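Local coordinates for protein endoglucanase FnCel5A (Fervidobacterium nodosum, PDB 3NCO) that probably hydrolyses internal beta-1,4-glucosidic bonds of cellulose, as an endoglucanase of glycosyl hydrolase family 5 built on a TIM barrel, at residues 142-147 against 179-184; 200-205 against 240-245; 156-161 against 188-193. All coordinates share one frame; numbering follows the deposited sequence.

How the interactions relate
The three contacts run from the C-terminal mouth of the TIM barrel to its outer helices. Interaction 1 joins two loops at the mouth, the probable active-site end in this family, and its centre lies about 12 Å from the centres of both the others. It meets interaction 2 directly: Glu144 OE2 is 2.6 Å from His203 ND1, a probable hydrogen bond, and Ser182 O lies 2.9 Å from His203 N. Interaction 3 is peripheral; segment 188-193 continues the excursion begun by 179-184. About 18 Å separates the centres of interactions 2 and 3, yet their edges touch, with Val200 CG1 3.6 Å from Leu190 CD2 and Tyr244 OH 3.1 Å from Arg188 NH2.

Interaction 1. Residues 142-147 against 179-184; sequences FNEPAQ and PNWSNY
Ala146 CB sits over the six-membered ring of Trp181, 3.4 Å from its centroid and 13° off the ring normal, a CH-pi contact. Trp181 N donates to Pro145 O (2.8 Å, 156° at the hydrogen). The buried side, with Pro145, Ala146 and Ser182, is close-packed: Pro145 CB packs on Pro179 CB at 4.1 Å, with Trp154 of helix 151-168 against both prolines. Ser182 OG, bonded to Val178 O, comes within 3.3 Å of Glu144 CA. Asn143-Glu144-Pro145 is the Asn-Glu-Pro sequence after the fourth barrel strand, where glycosyl hydrolase family 5 enzymes carry their acid/base, so Glu144 probably has that role. Its CG stands beside the backbone N (chi1 -68°) and the chain runs on extended, bringing OE1 to the edge of the indole, 3.5 Å from Trp181 CE3, with the carboxylate perpendicular to the ring; OE2 is hydrogen-bonded to His203 ND1. Replacing Glu144 with alanine would probably leave His203 ND1 without this partner and open a gap beside the Trp181 edge. The outer side is looser: Gln147 NE2 reaches Trp181 CH2 obliquely at 4.0 Å, and a water accepts from Gln147 N (2.8 Å) while giving only a weak bond to Asn180 OD1 (3.3 Å).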
loop_
_atom_site.group_PDB
_atom_site.type_symbol
_atom_site.label_atom_id
_atom_site.label_comp_id
_atom_site.label_asym_id
_atom_site.label_seq_id
_atom_site.Cartn_x
_atom_site.Cartn_y
_atom_site.Cartn_z
ATOM N N PHE A 142 4.481 -7.838 -2.186
ATOM C CA PHE A 142 3.132 -8.372 -1.976
ATOM C C PHE A 142 2.365 -7.594 -0.922
ATOM O O PHE A 142 2.913 -7.226 0.117
ATOM C CB PHE A 142 3.148 -9.874 -1.660
ATOM C CG PHE A 142 1.808 -10.524 -1.770
ATOM C CD1 PHE A 142 1.100 -10.553 -2.994
ATOM C CD2 PHE A 142 1.216 -11.054 -0.629
ATOM C CE1 PHE A 142 -0.186 -11.121 -3.055
ATOM C CE2 PHE A 142 -0.039 -11.662 -0.686
ATOM C CZ PHE A 142 -0.741 -11.695 -1.883
ATOM N N ASN A 143 1.077 -7.403 -1.181
ATOM C CA ASN A 143 0.189 -6.723 -0.242
ATOM C C ASN A 143 -0.320 -7.680 0.823
ATOM O O ASN A 143 -0.907 -8.710 0.533
ATOM C CB ASN A 143 -1.010 -6.231 -1.054
ATOM C CG ASN A 143 -2.045 -5.545 -0.208
ATOM O OD1 ASN A 143 -3.178 -6.052 -0.040
ATOM N ND2 ASN A 143 -1.675 -4.481 0.348
ATOM N N GLU A 144 -0.107 -7.292 2.088
ATOM C CA GLU A 144 -0.756 -8.043 3.198
ATOM C C GLU A 144 -0.597 -9.572 3.124
ATOM O O GLU A 144 -1.553 -10.288 2.878
ATOM C CB GLU A 144 -2.241 -7.670 3.267
ATOM C CG GLU A 144 -2.409 -6.243 3.708
ATOM C CD GLU A 144 -3.835 -5.835 3.877
ATOM O OE1 GLU A 144 -4.743 -6.640 3.596
ATOM O OE2 GLU A 144 -4.101 -4.688 4.239
ATOM N N PRO A 145 0.619 -10.074 3.349
ATOM C CA PRO A 145 0.732 -11.486 3.515
ATOM C C PRO A 145 -0.201 -11.881 4.629
ATOM O O PRO A 145 -0.406 -11.066 5.558
ATOM C CB PRO A 145 2.167 -11.650 4.034
ATOM C CG PRO A 145 2.900 -10.570 3.340
ATOM C CD PRO A 145 1.924 -9.400 3.566
ATOM N N ALA A 146 -0.807 -13.061 4.524
ATOM C CA ALA A 146 -1.771 -13.547 5.553
ATOM C C ALA A 146 -2.205 -14.958 5.302
ATOM O O ALA A 146 -1.733 -15.591 4.374
ATOM C CB ALA A 146 -3.007 -12.669 5.604
ATOM N N GLN A 147 -3.040 -15.488 6.216
ATOM C CA GLN A 147 -3.592 -16.817 6.039
ATOM C C GLN A 147 -2.457 -17.804 6.015
ATOM O O GLN A 147 -1.665 -17.807 6.948
ATOM C CB GLN A 147 -4.521 -16.919 4.814
ATOM C CG GLN A 147 -5.783 -16.047 5.033
ATOM C CD GLN A 147 -6.853 -16.382 4.008
ATOM O OE1 GLN A 147 -7.357 -17.514 3.969
ATOM N NE2 GLN A 147 -7.189 -15.428 3.162
ATOM N N PRO A 179 3.566 -9.115 7.851
ATOM C CA PRO A 179 2.652 -10.256 7.592
ATOM C C PRO A 179 1.369 -10.119 8.430
ATOM O O PRO A 179 1.121 -9.045 9.014
ATOM C CB PRO A 179 3.483 -11.489 7.948
ATOM C CG PRO A 179 4.442 -10.968 9.026
ATOM C CD PRO A 179 4.663 -9.475 8.791
ATOM N N ASN A 180 0.520 -11.170 8.420
ATOM C CA ASN A 180 -0.779 -11.145 9.118
ATOM C C ASN A 180 -1.581 -9.878 8.803
ATOM O O ASN A 180 -1.976 -9.096 9.683
ATOM C CB ASN A 180 -0.612 -11.341 10.623
ATOM C CG ASN A 180 -1.748 -12.145 11.222
ATOM O OD1 ASN A 180 -1.615 -13.350 11.462
ATOM N ND2 ASN A 180 -2.873 -11.479 11.477
ATOM N N TRP A 181 -1.831 -9.711 7.511
ATOM C CA TRP A 181 -2.592 -8.545 7.004
ATOM C C TRP A 181 -1.878 -7.212 7.212
ATOM O O TRP A 181 -2.540 -6.149 7.127
ATOM C CB TRP A 181 -3.975 -8.453 7.667
ATOM C CG TRP A 181 -4.718 -9.677 7.567
ATOM C CD1 TRP A 181 -5.035 -10.563 8.590
ATOM C CD2 TRP A 181 -5.285 -10.203 6.392
ATOM N NE1 TRP A 181 -5.765 -11.594 8.095
ATOM C CE2 TRP A 181 -5.945 -11.406 6.751
ATOM C CE3 TRP A 181 -5.334 -9.775 5.078
ATOM C CZ2 TRP A 181 -6.614 -12.188 5.828
ATOM C CZ3 TRP A 181 -6.001 -10.565 4.142
ATOM C CH2 TRP A 181 -6.647 -11.745 4.529
ATOM N N SER A 182 -0.577 -7.249 7.540
ATOM C CA SER A 182 0.186 -6.009 7.740
ATOM C C SER A 182 -0.311 -5.203 8.977
ATOM O O SER A 182 -0.087 -3.991 9.103
ATOM C CB SER A 182 0.289 -5.249 6.380
ATOM O OG SER A 182 0.781 -6.200 5.397
ATOM N N ASN A 183 -0.879 -5.936 9.925
ATOM C CA ASN A 183 -1.313 -5.316 11.176
ATOM C C ASN A 183 -0.069 -4.942 12.011
ATOM O O ASN A 183 0.924 -5.707 12.050
ATOM C CB ASN A 183 -2.205 -6.290 11.930
ATOM C CG ASN A 183 -2.590 -5.781 13.320
ATOM O OD1 ASN A 183 -1.807 -5.877 14.271
ATOM N ND2 ASN A 183 -3.796 -5.243 13.428
ATOM N N TYR A 184 -0.108 -3.741 12.594
ATOM C CA TYR A 184 1.053 -3.118 13.257
ATOM C C TYR A 184 1.721 -4.074 14.244
ATOM O O TYR A 184 2.948 -4.066 14.361
ATOM C CB TYR A 184 0.642 -1.789 13.966
ATOM C CG TYR A 184 0.002 -2.088 15.286
ATOM C CD1 TYR A 184 0.779 -2.177 16.444
ATOM C CD2 TYR A 184 -1.354 -2.406 15.363
ATOM C CE1 TYR A 184 0.226 -2.542 17.650
ATOM C CE2 TYR A 184 -1.934 -2.807 16.607
ATOM C CZ TYR A 184 -1.113 -2.849 17.739
ATOM O OH TYR A 184 -1.642 -3.269 18.944
HETATM O O HOH W 1 -3.236 -14.329 8.802
#

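Interaction 2. Residues 200-205 against 240-245; sequences VSFHYY and NHFKYV
Phe242 of the helix wedges its ring against Phe202 and Tyr204, two residues apart on the strand. Its CE1 corner pushes into the face of Tyr204, 3.5 Å from Tyr204 CG, in an edge-to-face pair with planes at 81° and ring centroids 4.8 Å apart. The same phenylalanine offers a face of its own to Phe202: CZ of Phe202 points at it edge-on, 3.9 Å from Phe242 CZ, the planes 78° apart. Val245 CG2 in turn stands over a face of Phe202, a CH-pi contact, 4.2 Å from the ring centroid and almost on its normal. At the other end of the cluster Tyr204, with CG anti to the backbone N (chi1 -162°), reaches across to the helix until its OH meets His241 ND1 in a short 2.6 Å hydrogen bond, the two rings rim to rim. Strand and helix run nearly antiparallel, their axes 11.4 Å apart, as in a beta-alpha unit of the barrel. Ile256 and Leu258 of the next strand and Trp275, Val279, Ile282 and Ala283 of helix 269-285 pack around the aromatic layer, while Tyr184 stacks on His241.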
loop_
_atom_site.group_PDB
_atom_site.type_symbol
_atom_site.label_atom_id
_atom_site.label_comp_id
_atom_site.label_asym_id
_atom_site.label_seq_id
_atom_site.Cartn_x
_atom_site.Cartn_y
_atom_site.Cartn_z
ATOM N N VAL A 200 9.974 -0.971 5.041
ATOM C CA VAL A 200 8.977 -1.920 5.579
ATOM C C VAL A 200 7.664 -1.166 5.634
ATOM O O VAL A 200 7.638 0.046 5.919
ATOM C CB VAL A 200 9.429 -2.397 7.018
ATOM C CG1 VAL A 200 8.295 -3.058 7.770
ATOM C CG2 VAL A 200 10.652 -3.331 6.899
ATOM N N SER A 201 6.568 -1.866 5.338
ATOM C CA SER A 201 5.259 -1.210 5.388
ATOM C C SER A 201 4.233 -1.935 6.254
ATOM O O SER A 201 4.136 -3.146 6.188
ATOM C CB SER A 201 4.734 -1.089 3.959
ATOM O OG SER A 201 3.461 -0.499 3.963
ATOM N N PHE A 202 3.442 -1.160 7.014
ATOM C CA PHE A 202 2.276 -1.752 7.739
ATOM C C PHE A 202 1.045 -0.979 7.337
ATOM O O PHE A 202 1.187 0.060 6.691
ATOM C CB PHE A 202 2.441 -1.774 9.276
ATOM C CG PHE A 202 2.290 -0.411 9.955
ATOM C CD1 PHE A 202 1.216 -0.154 10.801
ATOM C CD2 PHE A 202 3.275 0.591 9.781
ATOM C CE1 PHE A 202 1.106 1.121 11.465
ATOM C CE2 PHE A 202 3.159 1.839 10.412
ATOM C CZ PHE A 202 2.087 2.089 11.239
ATOM N N HIS A 203 -0.115 -1.552 7.595
ATOM C CA HIS A 203 -1.375 -0.892 7.326
ATOM C C HIS A 203 -2.096 -0.657 8.626
ATOM O O HIS A 203 -1.955 -1.454 9.559
ATOM C CB HIS A 203 -2.229 -1.776 6.458
ATOM C CG HIS A 203 -1.622 -2.017 5.116
ATOM N ND1 HIS A 203 -2.177 -2.875 4.206
ATOM C CD2 HIS A 203 -0.521 -1.489 4.541
ATOM C CE1 HIS A 203 -1.442 -2.866 3.102
ATOM N NE2 HIS A 203 -0.426 -2.030 3.285
ATOM N N TYR A 204 -2.846 0.438 8.703
ATOM C CA TYR A 204 -3.459 0.820 9.958
ATOM C C TYR A 204 -4.943 1.095 9.805
ATOM O O TYR A 204 -5.340 2.035 9.113
ATOM C CB TYR A 204 -2.790 2.038 10.618
ATOM C CG TYR A 204 -3.151 2.131 12.096
ATOM C CD1 TYR A 204 -2.631 1.224 13.019
ATOM C CD2 TYR A 204 -4.014 3.141 12.559
ATOM C CE1 TYR A 204 -3.002 1.322 14.376
ATOM C CE2 TYR A 204 -4.378 3.252 13.878
ATOM C CZ TYR A 204 -3.865 2.346 14.780
ATOM O OH TYR A 204 -4.181 2.452 16.095
ATOM N N TYR A 205 -5.734 0.275 10.502
ATOM C CA TYR A 205 -7.191 0.402 10.513
ATOM C C TYR A 205 -7.810 0.214 11.914
ATOM O O TYR A 205 -9.002 -0.092 12.037
ATOM C CB TYR A 205 -7.761 -0.674 9.602
ATOM C CG TYR A 205 -7.469 -0.417 8.139
ATOM C CD1 TYR A 205 -8.159 0.561 7.443
ATOM C CD2 TYR A 205 -6.522 -1.215 7.420
ATOM C CE1 TYR A 205 -7.951 0.777 6.102
ATOM C CE2 TYR A 205 -6.318 -1.003 6.057
ATOM C CZ TYR A 205 -7.026 -0.012 5.395
ATOM O OH TYR A 205 -6.865 0.200 4.051
ATOM N N ASN A 240 0.497 4.585 20.967
ATOM C CA ASN A 240 1.112 3.393 21.549
ATOM C C ASN A 240 1.413 2.406 20.403
ATOM O O ASN A 240 2.479 1.790 20.344
ATOM C CB ASN A 240 0.165 2.795 22.637
ATOM C CG ASN A 240 0.753 1.582 23.406
ATOM O OD1 ASN A 240 1.747 1.700 24.151
ATOM N ND2 ASN A 240 0.101 0.430 23.269
ATOM N N HIS A 241 0.431 2.219 19.511
ATOM C CA HIS A 241 0.629 1.313 18.360
ATOM C C HIS A 241 1.819 1.751 17.471
ATOM O O HIS A 241 2.641 0.925 17.049
ATOM C CB HIS A 241 -0.646 1.298 17.537
ATOM C CG HIS A 241 -1.801 0.660 18.250
ATOM N ND1 HIS A 241 -3.106 0.844 17.854
ATOM C CD2 HIS A 241 -1.845 -0.163 19.328
ATOM C CE1 HIS A 241 -3.904 0.127 18.626
ATOM N NE2 HIS A 241 -3.163 -0.493 19.532
ATOM N N PHE A 242 1.842 3.025 17.105
ATOM C CA PHE A 242 2.859 3.527 16.153
ATOM C C PHE A 242 4.237 3.586 16.823
ATOM O O PHE A 242 5.264 3.304 16.160
ATOM C CB PHE A 242 2.484 4.918 15.641
ATOM C CG PHE A 242 1.455 4.911 14.551
ATOM C CD1 PHE A 242 0.309 4.113 14.630
ATOM C CD2 PHE A 242 1.669 5.649 13.401
ATOM C CE1 PHE A 242 -0.635 4.096 13.563
ATOM C CE2 PHE A 242 0.756 5.624 12.347
ATOM C CZ PHE A 242 -0.404 4.880 12.453
ATOM N N LYS A 243 4.258 3.907 18.116
ATOM C CA LYS A 243 5.530 3.824 18.890
ATOM C C LYS A 243 6.150 2.416 18.860
ATOM O O LYS A 243 7.375 2.221 18.738
ATOM C CB LYS A 243 5.324 4.333 20.308
ATOM C CG LYS A 243 6.616 4.333 21.163
ATOM C CD LYS A 243 6.339 4.907 22.559
ATOM C CE LYS A 243 5.816 3.811 23.450
ATOM N NZ LYS A 243 6.611 3.745 24.717
ATOM N N TYR A 244 5.297 1.395 18.996
ATOM C CA TYR A 244 5.776 0.046 18.901
ATOM C C TYR A 244 6.459 -0.188 17.557
ATOM O O TYR A 244 7.539 -0.793 17.505
ATOM C CB TYR A 244 4.593 -0.913 19.102
ATOM C CG TYR A 244 4.917 -2.375 19.053
ATOM C CD1 TYR A 244 5.554 -2.991 20.121
ATOM C CD2 TYR A 244 4.493 -3.167 17.977
ATOM C CE1 TYR A 244 5.821 -4.339 20.109
ATOM C CE2 TYR A 244 4.800 -4.580 17.954
ATOM C CZ TYR A 244 5.458 -5.113 19.054
ATOM O OH TYR A 244 5.759 -6.464 19.144
ATOM N N VAL A 245 5.839 0.277 16.459
ATOM C CA VAL A 245 6.471 0.078 15.123
ATOM C C VAL A 245 7.770 0.890 15.000
ATOM O O VAL A 245 8.765 0.380 14.448
ATOM C CB VAL A 245 5.512 0.451 13.997
ATOM C CG1 VAL A 245 6.172 0.306 12.566
ATOM C CG2 VAL A 245 4.201 -0.454 14.103
#

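Interaction 3. Residues 156-161 against 188-193; sequences ELYPKV and RELKLV
Tyr158 OH donates a 2.6 Å hydrogen bond to Lys191 O, the one hydrogen bond between these segments, where helix 151-168 packs on the loop between strands 174-177 and 198-204, on the outside of the barrel. The hydroxyl lies in the carbonyl plane on a lone pair, at a C=O to oxygen angle of 134°, and the acceptor lies at the edge of the phenol ring, near its plane. Asn155 of the same helix adds backbone-directed bonds, to Glu189 O and Lys191 N. The apolar contacts are few. Leu190 CD1 comes to 4.0 Å from Tyr158 CE1, its side chain crossing that of the tyrosine at about a right angle; CG anti to the backbone N (chi1 -176°) carries the methyl there. On the far side of the hydroxyl, Val193 CG2 stands 4.3 Å from Tyr158 CE2. Val193 also sets CG1 3.8 Å from Pro159 CG, the proline whose N makes no bond to the preceding turn and kinks the helix. Within the helix, Pro159 CD lies over one face of the Tyr158 ring, toward its rim. The tyrosine grips the loop by a backbone carbonyl, so this bond does not depend on the Lys191 side chain; it helps to position Lys191 O, with van der Waals contacts from Leu190 and Val193 beside it.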
loop_
_atom_site.group_PDB
_atom_site.type_symbol
_atom_site.label_atom_id
_atom_site.label_comp_id
_atom_site.label_asym_id
_atom_site.label_seq_id
_atom_site.Cartn_x
_atom_site.Cartn_y
_atom_site.Cartn_z
ATOM N N GLU A 156 10.456 -16.553 4.257
ATOM C CA GLU A 156 11.156 -17.448 3.332
ATOM C C GLU A 156 10.998 -17.040 1.868
ATOM O O GLU A 156 11.953 -17.131 1.061
ATOM C CB GLU A 156 10.731 -18.914 3.528
ATOM C CG GLU A 156 11.105 -19.426 4.956
ATOM C CD GLU A 156 10.418 -20.746 5.412
ATOM O OE1 GLU A 156 10.889 -21.319 6.446
ATOM O OE2 GLU A 156 9.411 -21.184 4.806
ATOM N N LEU A 157 9.775 -16.593 1.532
ATOM C CA LEU A 157 9.415 -16.256 0.180
ATOM C C LEU A 157 9.934 -14.915 -0.363
ATOM O O LEU A 157 10.472 -14.850 -1.474
ATOM C CB LEU A 157 7.860 -16.307 0.056
ATOM C CG LEU A 157 7.287 -15.893 -1.301
ATOM C CD1 LEU A 157 7.849 -16.793 -2.396
ATOM C CD2 LEU A 157 5.749 -15.999 -1.267
ATOM N N TYR A 158 9.695 -13.827 0.389
ATOM C CA TYR A 158 10.003 -12.517 -0.127
ATOM C C TYR A 158 11.481 -12.376 -0.527
ATOM O O TYR A 158 11.730 -11.753 -1.560
ATOM C CB TYR A 158 9.482 -11.363 0.770
ATOM C CG TYR A 158 10.436 -10.875 1.831
ATOM C CD1 TYR A 158 10.218 -11.152 3.202
ATOM C CD2 TYR A 158 11.547 -10.105 1.478
ATOM C CE1 TYR A 158 11.091 -10.705 4.182
ATOM C CE2 TYR A 158 12.432 -9.637 2.452
ATOM C CZ TYR A 158 12.199 -9.946 3.791
ATOM O OH TYR A 158 13.087 -9.452 4.737
ATOM N N PRO A 159 12.455 -12.986 0.244
ATOM C CA PRO A 159 13.840 -12.869 -0.262
ATOM C C PRO A 159 14.051 -13.563 -1.587
ATOM O O PRO A 159 14.923 -13.104 -2.333
ATOM C CB PRO A 159 14.698 -13.507 0.856
ATOM C CG PRO A 159 13.810 -13.402 2.112
ATOM C CD PRO A 159 12.432 -13.721 1.532
ATOM N N LYS A 160 13.296 -14.631 -1.903
ATOM C CA LYS A 160 13.465 -15.247 -3.227
ATOM C C LYS A 160 12.987 -14.287 -4.299
ATOM O O LYS A 160 13.645 -14.105 -5.356
ATOM C CB LYS A 160 12.689 -16.543 -3.304
ATOM C CG LYS A 160 13.196 -17.556 -2.262
ATOM C CD LYS A 160 12.421 -18.852 -2.334
ATOM C CE LYS A 160 12.916 -19.804 -1.237
ATOM N NZ LYS A 160 12.008 -20.980 -1.109
ATOM N N VAL A 161 11.875 -13.598 -3.996
ATOM C CA VAL A 161 11.350 -12.650 -4.979
ATOM C C VAL A 161 12.365 -11.516 -5.137
ATOM O O VAL A 161 12.712 -11.124 -6.263
ATOM C CB VAL A 161 9.969 -12.100 -4.564
ATOM C CG1 VAL A 161 9.526 -11.159 -5.646
ATOM C CG2 VAL A 161 8.980 -13.248 -4.466
ATOM N N ARG A 188 7.130 -7.464 14.663
ATOM C CA ARG A 188 8.225 -8.201 15.246
ATOM C C ARG A 188 8.401 -9.572 14.612
ATOM O O ARG A 188 9.388 -10.245 14.886
ATOM C CB ARG A 188 7.996 -8.370 16.756
ATOM C CG ARG A 188 6.645 -9.100 17.103
ATOM C CD ARG A 188 6.473 -9.169 18.642
ATOM N NE ARG A 188 5.441 -10.077 19.159
ATOM C CZ ARG A 188 4.144 -9.796 19.393
ATOM N NH1 ARG A 188 3.379 -10.778 19.911
ATOM N NH2 ARG A 188 3.573 -8.596 19.102
ATOM N N GLU A 189 7.435 -10.022 13.805
ATOM C CA GLU A 189 7.548 -11.351 13.201
ATOM C C GLU A 189 8.315 -11.252 11.913
ATOM O O GLU A 189 8.695 -12.248 11.370
ATOM C CB GLU A 189 6.150 -11.942 12.881
ATOM C CG GLU A 189 5.160 -11.924 14.039
ATOM C CD GLU A 189 5.485 -12.884 15.151
ATOM O OE1 GLU A 189 6.369 -13.765 14.976
ATOM O OE2 GLU A 189 4.837 -12.756 16.218
ATOM N N LEU A 190 8.510 -10.038 11.406
ATOM C CA LEU A 190 9.174 -9.876 10.100
ATOM C C LEU A 190 10.676 -10.019 10.267
ATOM O O LEU A 190 11.265 -9.350 11.132
ATOM C CB LEU A 190 8.831 -8.496 9.537
ATOM C CG LEU A 190 9.318 -8.103 8.159
ATOM C CD1 LEU A 190 8.851 -9.101 7.083
ATOM C CD2 LEU A 190 8.861 -6.648 7.831
ATOM N N LYS A 191 11.297 -10.894 9.455
ATOM C CA LYS A 191 12.764 -11.052 9.432
ATOM C C LYS A 191 13.324 -10.319 8.210
ATOM O O LYS A 191 12.920 -10.608 7.077
ATOM C CB LYS A 191 13.149 -12.529 9.393
ATOM C CG LYS A 191 14.600 -12.734 9.412
ATOM C CD LYS A 191 14.998 -14.128 8.948
ATOM C CE LYS A 191 14.666 -15.172 9.996
ATOM N NZ LYS A 191 15.073 -16.492 9.423
ATOM N N LEU A 192 14.247 -9.387 8.444
ATOM C CA LEU A 192 14.790 -8.570 7.354
ATOM C C LEU A 192 15.923 -9.310 6.622
ATOM O O LEU A 192 16.233 -10.472 6.942
ATOM C CB LEU A 192 15.165 -7.163 7.851
ATOM C CG LEU A 192 13.973 -6.352 8.361
ATOM C CD1 LEU A 192 14.422 -4.987 8.848
ATOM C CD2 LEU A 192 12.984 -6.159 7.187
ATOM N N VAL A 193 16.441 -8.712 5.584
ATOM C CA VAL A 193 17.607 -9.238 4.877
ATOM C C VAL A 193 18.587 -8.077 4.786
ATOM O O VAL A 193 18.219 -6.937 5.064
ATOM C CB VAL A 193 17.237 -9.740 3.474
ATOM C CG1 VAL A 193 16.328 -10.993 3.606
ATOM C CG2 VAL A 193 16.575 -8.671 2.689
#